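PDB 3D3U: 4-hydroxybutyrate CoA-transferase, which probably transfers coenzyme A between acyl-CoA thioesters and carboxylic acids such as acetate or 4-hydroxybutyrate. Local coordinates for residues 241-244 / 245-248; 282-285 / 286-289. All blocks are in the same frame, centred on the assembly; numbering follows the deposited sequence.

Contact 1 of 2, residues 241-244 / 245-248; sequences FTDG and VMRM
The carbonyl oxygen of Asp-243 is gripped by two backbone amides, each weakly: the N of Met-246 in a bent bond, at 3.2 Å, and the N of Arg-247. One residue earlier, Thr-242 O takes a weak bond from Val-245 N, while one residue later Gly-244 O accepts the N-H of Met-248 at 3.2 Å. The bonding thus passes from i+3 spacing to the i+4 spacing of an alpha helix. Ahead of the turn, Phe-241 folds back against Val-245. With chi1 at 71°, CG sits between the backbone N and the carbonyl carbon, which sets the ring beside Val-245. Val-245 CG1 lies over one ring face, off-centre, in a CH-pi contact 4.2 Å from the centroid; its other methyl, CG2, meets Phe-241 CB at 3.4 Å, and the two side chains cross nearly at right angles. On another side of the turn Arg-247 bends at chi2 and chi3, bringing its guanidinium over Gly-244, with Gly-244 O above one face and Met-248 CE in plane at the edge. Its NH2 also makes a long, weak ion pair with Asp-222. The Asp-243 carboxylate has its partner outside the turn, OD1 being hydrogen-bonded to Ser-274 OG. Phe-241 and Met-246 also pack on helix 275-281, and Met-248 on helix 219-226. This is the first turn of the crossover helix in a beta-alpha-beta unit, strand 235-237, helix 243-251, strand 266-268, consistent with the Rossmann-like fold assigned to this family.

Contact 2 of 2, residues 282-285 / 286-289; sequences NNNP and VIEC
The backbone of Asn-284 to Ile-287 makes a type I beta turn, closed by Ile-287 N donating to Asn-284 O at 3.1 Å, a bond nearly straight at hydrogen (165°). Within the same turn the side chain of Asn-284 adds a shorter bond, its OD1 accepting the N-H of Val-286 at 2.8 Å, with the donor tilted moderately from the amide plane. Its CG lies opposite the backbone N (chi1 164°), which carries the carboxamide alongside the turn and within reach of that N-H. An asparagine side-chain oxygen bonded to the backbone N-H two residues on is an Asx turn, here superposed on the beta turn, and the pair redirects the chain from the loop after helix 275-281 into strand 287-289. Pro-285 occupies the second position of the beta turn, where its ring-restricted phi fits the type I geometry, and the residue is solvent-exposed. Val-286 points the same way as Asn-284 beside it, and its CG1 approaches Asn-284 OD1 to 3.3 Å. At the other corner of the carboxamide, Asn-284 ND2 meets the CD1 methyl of Ile-287 at 3.8 Å and also makes a weak hydrogen bond to Phe-280 O. Beyond the turn, the buried Ile-287 packs on Ile-163. Glu-288 extends past CG and brings OE2 to 4.1 Å from Pro-285 O; Lys-265 NZ gives a weak hydrogen bond to Pro-285 O and a long, weak ion pair to Glu-288 OE2.

How the contacts relate
From the N terminus, contact 1 comes first: 241-248 follows strand 235-237 and starts helix 243-251. The chain then runs through strand 266-268 and helix 275-281 before contact 2 (282-289), whose turn at 284-287 leads from that helix into strand 287-289. The two are in series, neither nested nor crossed, with centres 13 Å apart and nearest atoms about 4 Å apart without touching. Helix 275-281 connects them in space, its Phe-280 bordering both contacts. Contact 1 opens the crossover helix between strands 235-237 and 266-268, and contact 2 opens strand 287-289, the parallel neighbour of 266-268 in the same mixed sheet.

Contact 1 of 2, residues 241-244 / 245-248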
# COMPACT_ATOMS: atom_id res chain seq x y z
N PHE A 241 5.47 2.78 -0.14
CA PHE A 241 6.50 3.24 -1.02
C PHE A 241 7.65 2.29 -1.11
O PHE A 241 7.75 1.36 -0.24
CB PHE A 241 6.94 4.68 -0.69
CG PHE A 241 7.69 4.80 0.55
CD1 PHE A 241 7.08 5.32 1.67
CD2 PHE A 241 8.99 4.31 0.64
CE1 PHE A 241 7.77 5.39 2.94
CE2 PHE A 241 9.72 4.39 1.88
CZ PHE A 241 9.10 4.96 3.04
N THR A 242 8.50 2.47 -2.15
CA THR A 242 9.71 1.58 -2.35
C THR A 242 11.02 2.37 -2.38
O THR A 242 11.11 3.55 -1.98
CB THR A 242 9.70 0.71 -3.68
OG1 THR A 242 8.38 0.44 -4.17
CG2 THR A 242 10.39 -0.70 -3.51
N ASP A 243 12.02 1.71 -2.96
CA ASP A 243 13.34 2.30 -3.14
C ASP A 243 13.32 3.61 -3.83
O ASP A 243 14.25 4.31 -3.66
CB ASP A 243 14.25 1.37 -3.91
CG ASP A 243 14.39 0.02 -3.25
OD1 ASP A 243 15.55 -0.49 -3.26
OD2 ASP A 243 13.42 -0.61 -2.71
N GLY A 244 12.28 3.94 -4.59
CA GLY A 244 12.32 5.19 -5.39
C GLY A 244 12.34 6.40 -4.49
O GLY A 244 13.14 7.37 -4.65
N VAL A 245 11.50 6.29 -3.47
CA VAL A 245 11.40 7.33 -2.44
C VAL A 245 12.70 7.61 -1.71
O VAL A 245 12.95 8.79 -1.37
CB VAL A 245 10.28 6.98 -1.43
CG1 VAL A 245 10.13 8.07 -0.31
CG2 VAL A 245 9.00 6.92 -2.21
N MET A 246 13.48 6.55 -1.45
CA MET A 246 14.76 6.63 -0.74
C MET A 246 15.72 7.49 -1.51
O MET A 246 16.39 8.39 -1.00
CB MET A 246 15.35 5.22 -0.51
CG MET A 246 16.76 5.17 0.19
SD MET A 246 17.16 3.47 0.49
CE MET A 246 17.26 2.83 -1.20
N ARG A 247 15.69 7.19 -2.77
CA ARG A 247 16.52 7.74 -3.77
C ARG A 247 16.31 9.30 -3.80
O ARG A 247 17.25 10.12 -3.91
CB ARG A 247 16.10 7.06 -5.10
CG ARG A 247 17.25 6.72 -6.02
CD ARG A 247 17.19 7.33 -7.46
NE ARG A 247 15.82 7.57 -7.99
CZ ARG A 247 15.07 6.60 -8.44
NH1 ARG A 247 15.55 5.36 -8.42
NH2 ARG A 247 13.86 6.86 -8.89
N MET A 248 15.06 9.72 -3.75
CA MET A 248 14.84 11.09 -3.90
C MET A 248 15.02 11.77 -2.57
O MET A 248 15.37 12.96 -2.52
CB MET A 248 13.43 11.26 -4.34
CG MET A 248 13.17 10.60 -5.57
SD MET A 248 13.73 11.59 -6.97
CE MET A 248 14.02 10.09 -8.06

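Contact 2 of 2, residues 282-285 / 286-289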
# COMPACT_ATOMS: atom_id res chain seq x y z
N ASN A 282 15.34 1.87 8.74
CA ASN A 282 15.52 1.50 10.10
C ASN A 282 15.96 2.72 10.89
O ASN A 282 16.91 3.38 10.55
CB ASN A 282 16.50 0.38 10.14
CG ASN A 282 16.59 -0.25 11.50
OD1 ASN A 282 15.76 -0.03 12.38
ND2 ASN A 282 17.62 -1.06 11.69
N ASN A 283 15.18 3.05 11.93
CA ASN A 283 15.60 4.02 12.96
C ASN A 283 15.85 5.30 12.28
O ASN A 283 16.94 5.82 12.37
CB ASN A 283 16.92 3.60 13.61
CG ASN A 283 16.70 2.84 14.84
OD1 ASN A 283 15.98 3.30 15.73
ND2 ASN A 283 17.29 1.65 14.93
N ASN A 284 14.90 5.79 11.52
CA ASN A 284 15.18 7.02 10.85
C ASN A 284 14.04 8.00 11.18
O ASN A 284 12.88 7.77 10.88
CB ASN A 284 15.50 6.73 9.36
CG ASN A 284 15.43 7.93 8.52
OD1 ASN A 284 14.97 9.00 8.93
ND2 ASN A 284 15.84 7.77 7.29
N PRO A 285 14.41 9.08 11.85
CA PRO A 285 13.47 10.06 12.34
C PRO A 285 12.53 10.51 11.24
O PRO A 285 11.42 10.82 11.46
CB PRO A 285 14.37 11.28 12.68
CG PRO A 285 15.70 10.68 13.00
CD PRO A 285 15.80 9.48 12.12
N VAL A 286 12.98 10.57 10.03
CA VAL A 286 12.19 11.35 9.12
C VAL A 286 11.09 10.50 8.39
O VAL A 286 10.31 11.00 7.51
CB VAL A 286 13.06 12.08 8.15
CG1 VAL A 286 13.47 11.15 7.00
CG2 VAL A 286 12.24 13.10 7.63
N ILE A 287 11.06 9.23 8.79
CA ILE A 287 10.11 8.27 8.28
C ILE A 287 9.22 7.82 9.39
O ILE A 287 9.71 7.56 10.50
CB ILE A 287 10.83 7.12 7.66
CG1 ILE A 287 10.98 7.40 6.16
CG2 ILE A 287 10.07 5.82 7.83
CD1 ILE A 287 12.43 7.35 5.63
N GLU A 288 7.91 7.76 9.07
CA GLU A 288 6.89 7.39 10.03
C GLU A 288 5.69 6.59 9.51
O GLU A 288 5.11 6.92 8.41
CB GLU A 288 6.42 8.64 10.71
CG GLU A 288 7.52 9.18 11.61
CD GLU A 288 7.11 10.51 12.22
OE1 GLU A 288 6.16 11.10 11.68
OE2 GLU A 288 7.72 10.95 13.23
N CYS A 289 5.25 5.58 10.27
CA CYS A 289 4.11 4.83 9.79
C CYS A 289 2.86 5.15 10.48
O CYS A 289 2.88 5.56 11.63
CB CYS A 289 4.42 3.36 9.85
SG CYS A 289 5.59 2.94 8.52